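Local coordinates for klebicin C activity (Klebsiella pneumoniae, PDB 7NNA), which forms the Tol-binding domain of a bacteriocin toxin and probably takes part in its import into target bacteria through the efflux channel TolC, at residues 14-19 against 167-172; 66-71 against 111-116. All coordinates share one frame; numbering follows the deposited sequence. Where two conformers were deposited one is given.

Contact 1 of 2, residues 14-19 against 167-172; sequences LTRLQA and IAAEKA
Thr15 turns OG1 into the place between its own N and carbonyl carbon (chi1 51°), which lays the hydroxyl against Ala169 and Ala172. The Arg16 chain is bent about its CB-CG bond (chi2 -63°) and curls over Ala169. The two short helical segments run nearly antiparallel, their axes 8.3 Å apart. Small residues allow this: the CA atoms of Thr15 and Ala169 are only 4.8 Å from each other. Thr15 OG1 sits 3.6 Å from Ala169 CA and 3.8 Å from Ala172 CB. Ala169 is the buried residue here. Its CB lies under one face of the Arg16 guanidinium, offset toward the rim, 3.7 Å from Arg16 NE. Ala19 CB adds a looser apolar touch to the same methyl.

Between the two segments the polar links run through water. One water joins Thr15 OG1 to Ala169 O, donating to the carbonyl at 3.1 Å. A second lies in the guanidinium plane, at its edge. It accepts from Arg16 NH1 and approaches Glu170 OE2, but that last distance is so short that the bridge is doubtful in detail. Arg16 NH2 instead rests on the aliphatic part of Glu170, 3.6 Å from Glu170 CG. The guanidinium and carboxylate planes are 37° apart. Arg16 NE makes a salt bridge across the helix pair to Glu173, just past 167-172; Glu170 pairs with Arg166 on its own helix.

The contact joins the start of helix 14-79 to the later part of helix 93-197. It is a surface contact of the long two-helix antiparallel pairing, in a chain with no strands.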
ATOM      1  N   LEU A  14      17.538 -33.395  21.670  1.00 39.60           N
ATOM      2  CA  LEU A  14      16.529 -32.373  21.899  1.00 38.94           C
ATOM      3  C   LEU A  14      16.987 -31.010  21.321  1.00 34.01           C
ATOM      4  O   LEU A  14      16.164 -30.290  20.737  1.00 31.20           O
ATOM      5  CB  LEU A  14      16.197 -32.275  23.409  1.00 42.77           C
ATOM      6  CG  LEU A  14      15.235 -31.142  23.783  1.00 46.36           C
ATOM      7  CD1 LEU A  14      13.849 -31.335  23.112  1.00 47.92           C
ATOM      8  CD2 LEU A  14      15.100 -30.998  25.310  1.00 50.18           C
ATOM      9  N   THR A  15      18.310 -30.684  21.421  1.00 32.84           N
ATOM     10  CA  THR A  15      18.771 -29.396  20.872  1.00 32.46           C
ATOM     11  C   THR A  15      18.634 -29.376  19.377  1.00 30.91           C
ATOM     12  O   THR A  15      18.279 -28.317  18.814  1.00 30.73           O
ATOM     13  CB  THR A  15      20.197 -29.049  21.287  1.00 35.53           C
ATOM     14  OG1 THR A  15      21.022 -30.184  21.001  1.00 36.36           O
ATOM     15  CG2 THR A  15      20.315 -28.700  22.750  1.00 38.68           C
ATOM     16  N   ARG A  16      18.887 -30.522  18.695  1.00 33.24           N
ATOM     17  CA  ARG A  16      18.701 -30.510  17.225  1.00 33.94           C
ATOM     18  C   ARG A  16      17.232 -30.392  16.892  1.00 31.93           C
ATOM     19  O   ARG A  16      16.892 -29.712  15.908  1.00 31.65           O
ATOM     20  CB  ARG A  16      19.253 -31.774  16.543  1.00 38.73           C
ATOM     21  CG  ARG A  16      20.704 -31.696  16.155  1.00 45.02           C
ATOM     22  CD  ARG A  16      21.062 -30.627  15.123  1.00 47.94           C
ATOM     23  NE  ARG A  16      22.524 -30.538  15.142  1.00 50.30           N
ATOM     24  CZ  ARG A  16      23.258 -29.593  14.579  1.00 53.25           C
ATOM     25  NH1 ARG A  16      22.688 -28.638  13.875  1.00 54.72           N
ATOM     26  NH2 ARG A  16      24.574 -29.605  14.711  1.00 57.97           N
ATOM     27  N   LEU A  17      16.355 -31.089  17.638  1.00 30.27           N
ATOM     28  CA  LEU A  17      14.911 -30.970  17.374  1.00 30.86           C
ATOM     29  C   LEU A  17      14.402 -29.558  17.589  1.00 27.98           C
ATOM     30  O   LEU A  17      13.547 -29.078  16.813  1.00 26.85           O
ATOM     31  CB  LEU A  17      14.110 -32.006  18.163  1.00 33.94           C
ATOM     32  CG  LEU A  17      14.436 -33.440  17.719  1.00 40.29           C
ATOM     33  CD1 LEU A  17      13.879 -34.490  18.710  1.00 42.37           C
ATOM     34  CD2 LEU A  17      13.984 -33.680  16.327  1.00 42.74           C
ATOM     35  N   GLN A  18      14.911 -28.857  18.639  0.51 26.47           N
ATOM     36  CA  GLN A  18      14.566 -27.459  18.919  0.51 25.29           C
ATOM     37  C   GLN A  18      15.085 -26.552  17.786  0.51 24.52           C
ATOM     38  O   GLN A  18      14.392 -25.629  17.390  0.51 23.20           O
ATOM     39  CB  GLN A  18      15.163 -26.997  20.275  0.51 27.05           C
ATOM     40  CG  GLN A  18      14.568 -27.737  21.473  0.51 28.45           C
ATOM     41  CD  GLN A  18      13.801 -26.829  22.422  0.51 31.54           C
ATOM     42  OE1 GLN A  18      12.760 -26.287  22.076  0.51 31.49           O
ATOM     43  NE2 GLN A  18      14.288 -26.660  23.660  0.51 27.48           N
ATOM     44  N   ALA A  19      16.292 -26.810  17.258  1.00 24.48           N
ATOM     45  CA  ALA A  19      16.825 -26.007  16.123  1.00 25.42           C
ATOM     46  C   ALA A  19      15.933 -26.247  14.875  1.00 25.11           C
ATOM     47  O   ALA A  19      15.686 -25.299  14.129  1.00 26.09           O
ATOM     48  CB  ALA A  19      18.294 -26.404  15.809  1.00 26.42           C
ATOM     49  N   ILE A 167      23.426 -23.011  16.927  1.00 33.55           N
ATOM     50  CA  ILE A 167      24.734 -22.953  17.594  1.00 34.17           C
ATOM     51  C   ILE A 167      24.671 -23.766  18.895  1.00 33.08           C
ATOM     52  O   ILE A 167      25.650 -24.466  19.221  1.00 34.79           O
ATOM     53  CB  ILE A 167      25.185 -21.455  17.788  1.00 37.46           C
ATOM     54  CG1 ILE A 167      25.596 -20.837  16.467  1.00 40.03           C
ATOM     55  CG2 ILE A 167      26.306 -21.245  18.848  1.00 40.41           C
ATOM     56  CD1 ILE A 167      25.599 -19.302  16.524  1.00 43.82           C
ATOM     57  N   ALA A 168      23.525 -23.741  19.610  1.00 32.10           N
ATOM     58  CA  ALA A 168      23.401 -24.533  20.855  1.00 32.07           C
ATOM     59  C   ALA A 168      23.465 -26.019  20.521  1.00 31.66           C
ATOM     60  O   ALA A 168      24.109 -26.794  21.239  1.00 31.82           O
ATOM     61  CB  ALA A 168      22.070 -24.218  21.543  1.00 31.58           C
ATOM     62  N   ALA A 169      22.832 -26.431  19.398  1.00 29.36           N
ATOM     63  CA  ALA A 169      22.889 -27.828  18.976  1.00 29.70           C
ATOM     64  C   ALA A 169      24.328 -28.239  18.652  1.00 31.32           C
ATOM     65  O   ALA A 169      24.805 -29.347  19.059  1.00 30.54           O
ATOM     66  CB  ALA A 169      21.940 -28.047  17.786  1.00 28.79           C
ATOM     67  N   GLU A 170      25.069 -27.343  17.980  1.00 31.57           N
ATOM     68  CA  GLU A 170      26.477 -27.618  17.632  1.00 33.17           C
ATOM     69  C   GLU A 170      27.356 -27.730  18.880  1.00 35.85           C
ATOM     70  O   GLU A 170      28.236 -28.617  18.963  1.00 37.72           O
ATOM     71  CB  GLU A 170      26.984 -26.492  16.709  1.00 34.95           C
ATOM     72  CG  GLU A 170      26.309 -26.515  15.347  1.00 38.43           C
ATOM     73  CD  GLU A 170      26.600 -25.302  14.471  1.00 51.69           C
ATOM     74  OE1 GLU A 170      27.540 -24.538  14.801  1.00 57.13           O
ATOM     75  OE2 GLU A 170      25.917 -25.132  13.433  1.00 48.83           O
ATOM     76  N   LYS A 171      27.101 -26.870  19.872  0.50 35.60           N
ATOM     77  CA  LYS A 171      27.840 -26.851  21.136  0.50 36.59           C
ATOM     78  C   LYS A 171      27.559 -28.092  21.944  0.50 37.20           C
ATOM     79  O   LYS A 171      28.487 -28.637  22.560  0.50 38.39           O
ATOM     80  CB  LYS A 171      27.450 -25.599  21.957  0.50 38.64           C
ATOM     81  CG  LYS A 171      28.303 -25.369  23.215  0.50 41.69           C
ATOM     82  CD  LYS A 171      28.082 -23.922  23.707  0.50 46.79           C
ATOM     83  CE  LYS A 171      28.288 -23.710  25.194  0.50 51.24           C
ATOM     84  NZ  LYS A 171      28.425 -22.264  25.503  0.50 53.98           N
ATOM     85  N   ALA A 172      26.306 -28.575  21.943  1.00 36.22           N
ATOM     86  CA  ALA A 172      25.955 -29.795  22.684  1.00 37.51           C
ATOM     87  C   ALA A 172      26.668 -30.999  22.084  1.00 39.54           C
ATOM     88  O   ALA A 172      27.123 -31.878  22.818  1.00 39.67           O
ATOM     89  CB  ALA A 172      24.436 -30.021  22.672  1.00 36.34           C
TER
HETATM   90  O   HOH W   1      22.897 -31.719  19.288  1.00 38.15           O
HETATM   91  O   HOH W   2      24.789 -27.010  12.302  1.00 31.01           O

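Contact 2 of 2, residues 66-71 against 111-116; sequences QHLKDV and EARKKA. Unlike the reference sequence in segment 66-71: Gln66 (reference Leu).
The His67 ring has Val71 CG2 over one face, offset toward the rim, and its CD2 meets Ala116 CB obliquely at 3.7 Å. This is near the connected end of a long antiparallel helical hairpin. The short segments have axes 9.0 Å apart and run at 165° to each other.

Ala116 is buried, and its methyl points at the other helix. It packs 3.9 Å from Leu68 CA, while Leu68 CD1 and Val71 CG2 flank it more loosely. Leu68 holds CG anti to the backbone N (chi1 171°); from there CD1 reaches the Arg113 backbone and the start of that side chain. CD1 lies 3.8 Å from Arg113 O and 3.9 Å from Arg113 CG. The arginine thus gives its carbon chain to the interface. The bends in that chain accompany salt bridges along its own helix: NH2 to Glu110, NH1 to Glu117. Those acids probably steady the guanidinium.

Val71 is also buried and meets the helix backbone directly. Its CG1 stands 3.7 Å from Arg113 CB and 3.5 Å from Arg113 CA.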
ATOM      1  N   GLN A  66     -15.478  25.415 -17.605  1.00 41.46           N
ATOM      2  CA  GLN A  66     -15.244  26.395 -18.666  1.00 42.46           C
ATOM      3  C   GLN A  66     -16.386  26.382 -19.657  1.00 42.21           C
ATOM      4  O   GLN A  66     -16.815  27.456 -20.116  1.00 43.57           O
ATOM      5  CB  GLN A  66     -13.921  26.121 -19.383  1.00 45.32           C
ATOM      6  CG  GLN A  66     -13.611  27.160 -20.489  1.00 51.77           C
ATOM      7  CD  GLN A  66     -13.460  28.556 -19.912  1.00 56.46           C
ATOM      8  OE1 GLN A  66     -12.744  28.777 -18.920  1.00 56.64           O
ATOM      9  NE2 GLN A  66     -14.151  29.530 -20.525  1.00 56.10           N
ATOM     10  N   HIS A  67     -16.918  25.201 -19.987  1.00 40.75           N
ATOM     11  CA  HIS A  67     -18.049  25.138 -20.911  1.00 40.77           C
ATOM     12  C   HIS A  67     -19.280  25.877 -20.335  1.00 37.85           C
ATOM     13  O   HIS A  67     -19.916  26.655 -21.046  1.00 38.44           O
ATOM     14  CB  HIS A  67     -18.373  23.700 -21.275  1.00 43.49           C
ATOM     15  CG  HIS A  67     -19.505  23.637 -22.224  1.00 47.24           C
ATOM     16  ND1 HIS A  67     -19.417  24.219 -23.472  1.00 50.72           N
ATOM     17  CD2 HIS A  67     -20.734  23.114 -22.065  1.00 48.59           C
ATOM     18  CE1 HIS A  67     -20.583  23.996 -24.054  1.00 51.47           C
ATOM     19  NE2 HIS A  67     -21.393  23.301 -23.256  1.00 51.10           N
ATOM     20  N   LEU A  68     -19.558  25.692 -19.042  1.00 34.92           N
ATOM     21  CA  LEU A  68     -20.649  26.386 -18.354  1.00 33.34           C
ATOM     22  C   LEU A  68     -20.408  27.910 -18.409  1.00 34.25           C
ATOM     23  O   LEU A  68     -21.295  28.669 -18.776  1.00 32.73           O
ATOM     24  CB  LEU A  68     -20.695  25.900 -16.892  1.00 32.40           C
ATOM     25  CG  LEU A  68     -21.638  26.658 -15.943  1.00 31.16           C
ATOM     26  CD1 LEU A  68     -23.119  26.640 -16.462  1.00 30.27           C
ATOM     27  CD2 LEU A  68     -21.581  26.044 -14.611  1.00 32.25           C
ATOM     28  N   LYS A  69     -19.181  28.350 -18.151  1.00 36.36           N
ATOM     29  CA  LYS A  69     -18.817  29.761 -18.220  1.00 38.43           C
ATOM     30  C   LYS A  69     -19.122  30.315 -19.660  1.00 38.22           C
ATOM     31  O   LYS A  69     -19.727  31.393 -19.808  1.00 35.93           O
ATOM     32  CB  LYS A  69     -17.313  29.882 -17.871  1.00 43.07           C
ATOM     33  CG  LYS A  69     -16.790  31.302 -17.694  1.00 52.49           C
ATOM     34  CD  LYS A  69     -15.243  31.347 -17.856  1.00 62.48           C
ATOM     35  CE  LYS A  69     -14.809  32.406 -18.872  1.00 69.87           C
ATOM     36  NZ  LYS A  69     -15.840  32.596 -19.946  1.00 70.58           N
ATOM     37  N   ASP A  70     -18.761  29.531 -20.711  1.00 38.04           N
ATOM     38  CA  ASP A  70     -19.042  29.947 -22.105  1.00 37.93           C
ATOM     39  C   ASP A  70     -20.568  30.071 -22.436  1.00 33.98           C
ATOM     40  O   ASP A  70     -20.986  30.925 -23.227  1.00 32.30           O
ATOM     41  CB  ASP A  70     -18.427  28.928 -23.053  1.00 41.75           C
ATOM     42  CG  ASP A  70     -16.926  28.866 -22.991  1.00 50.22           C
ATOM     43  OD1 ASP A  70     -16.297  29.881 -22.576  1.00 53.07           O
ATOM     44  OD2 ASP A  70     -16.375  27.816 -23.345  1.00 52.49           O
ATOM     45  N   VAL A  71     -21.394  29.176 -21.866  1.00 35.21           N
ATOM     46  CA  VAL A  71     -22.844  29.228 -22.070  1.00 32.35           C
ATOM     47  C   VAL A  71     -23.408  30.418 -21.293  1.00 32.46           C
ATOM     48  O   VAL A  71     -24.294  31.158 -21.809  1.00 31.47           O
ATOM     49  CB  VAL A  71     -23.555  27.893 -21.694  1.00 32.09           C
ATOM     50  CG1 VAL A  71     -25.066  28.029 -21.880  1.00 31.46           C
ATOM     51  CG2 VAL A  71     -23.023  26.747 -22.553  1.00 33.20           C
ATOM     52  N   GLU A 111     -31.867  26.538 -21.229  1.00 30.39           N
ATOM     53  CA  GLU A 111     -31.844  25.056 -21.250  1.00 32.75           C
ATOM     54  C   GLU A 111     -30.448  24.522 -21.437  1.00 32.77           C
ATOM     55  O   GLU A 111     -30.049  23.577 -20.757  1.00 33.91           O
ATOM     56  CB  GLU A 111     -32.769  24.508 -22.348  1.00 38.48           C
ATOM     57  CG  GLU A 111     -34.225  24.778 -22.016  1.00 46.41           C
ATOM     58  CD  GLU A 111     -34.822  24.000 -20.843  0.50 53.86           C
ATOM     59  OE1 GLU A 111     -35.830  24.480 -20.273  0.50 58.34           O
ATOM     60  OE2 GLU A 111     -34.303  22.915 -20.496  0.50 51.79           O
ATOM     61  N   ALA A 112     -29.677  25.131 -22.317  1.00 31.51           N
ATOM     62  CA  ALA A 112     -28.289  24.715 -22.549  1.00 31.46           C
ATOM     63  C   ALA A 112     -27.411  25.006 -21.314  1.00 29.32           C
ATOM     64  O   ALA A 112     -26.443  24.284 -21.022  1.00 28.44           O
ATOM     65  CB  ALA A 112     -27.736  25.458 -23.762  1.00 31.90           C
ATOM     66  N   ARG A 113     -27.719  26.051 -20.586  1.00 27.56           N
ATOM     67  CA  ARG A 113     -26.927  26.424 -19.384  1.00 25.50           C
ATOM     68  C   ARG A 113     -27.242  25.442 -18.270  1.00 27.83           C
ATOM     69  O   ARG A 113     -26.330  24.976 -17.583  1.00 28.90           O
ATOM     70  CB  ARG A 113     -27.285  27.867 -18.952  1.00 25.03           C
ATOM     71  CG  ARG A 113     -26.261  28.385 -17.890  1.00 24.67           C
ATOM     72  CD  ARG A 113     -26.927  29.384 -16.912  1.00 25.36           C
ATOM     73  NE  ARG A 113     -28.098  28.779 -16.246  1.00 25.60           N
ATOM     74  CZ  ARG A 113     -28.065  27.920 -15.226  1.00 28.54           C
ATOM     75  NH1 ARG A 113     -26.910  27.627 -14.620  1.00 25.97           N
ATOM     76  NH2 ARG A 113     -29.181  27.361 -14.793  1.00 27.87           N
ATOM     77  N   LYS A 114     -28.519  25.063 -18.124  1.00 28.56           N
ATOM     78  CA  LYS A 114     -28.919  24.075 -17.105  1.00 32.14           C
ATOM     79  C   LYS A 114     -28.216  22.744 -17.354  1.00 33.87           C
ATOM     80  O   LYS A 114     -27.750  22.090 -16.392  1.00 35.50           O
ATOM     81  CB  LYS A 114     -30.453  23.870 -17.151  1.00 34.64           C
ATOM     82  CG  LYS A 114     -31.228  24.882 -16.306  1.00 39.22           C
ATOM     83  CD  LYS A 114     -32.731  24.471 -16.201  1.00 46.39           C
ATOM     84  CE  LYS A 114     -33.513  25.292 -15.174  1.00 53.23           C
ATOM     85  NZ  LYS A 114     -33.682  26.810 -15.466  1.00 51.63           N
ATOM     86  N   LYS A 115     -28.110  22.339 -18.620  0.54 33.95           N
ATOM     87  CA  LYS A 115     -27.419  21.094 -18.955  0.54 36.46           C
ATOM     88  C   LYS A 115     -25.912  21.216 -18.728  0.54 37.95           C
ATOM     89  O   LYS A 115     -25.307  20.304 -18.136  0.54 40.65           O
ATOM     90  CB  LYS A 115     -27.724  20.724 -20.402  0.54 38.66           C
ATOM     91  CG  LYS A 115     -27.127  19.406 -20.832  0.54 41.70           C
ATOM     92  CD  LYS A 115     -27.157  19.261 -22.325  0.54 44.91           C
ATOM     93  CE  LYS A 115     -26.704  17.879 -22.739  0.54 51.20           C
ATOM     94  NZ  LYS A 115     -26.594  17.797 -24.204  0.54 53.97           N
ATOM     95  N   ALA A 116     -25.284  22.344 -19.139  1.00 36.94           N
ATOM     96  CA  ALA A 116     -23.839  22.512 -18.879  1.00 34.59           C
ATOM     97  C   ALA A 116     -23.554  22.504 -17.360  1.00 32.18           C
ATOM     98  O   ALA A 116     -22.511  21.943 -16.903  1.00 30.05           O
ATOM     99  CB  ALA A 116     -23.316  23.793 -19.484  1.00 34.98           C
TER

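Overall arrangement
Both contacts tie helix 14-79 to helix 93-197, on opposite sides of the chain's centre. Their own centres are about 80 Å apart, so they sample far ends of one antiparallel pairing. Contact 2 lies near the turn of the hairpin, closer in sequence; contact 1 joins residues much further apart along the chain. Contact 1 is a surface contact, with alanine, a hydroxyl, an arginine face and bridging waters. Contact 2 is partly buried and relies on leucine, valine, alanine and the aliphatic chain of an arginine, with a histidine at its margin. Each has a buried alanine pointing at the partner helix. The Arg16 salt bridge crosses between helices, whereas Arg113 pairs with glutamates of its own helix.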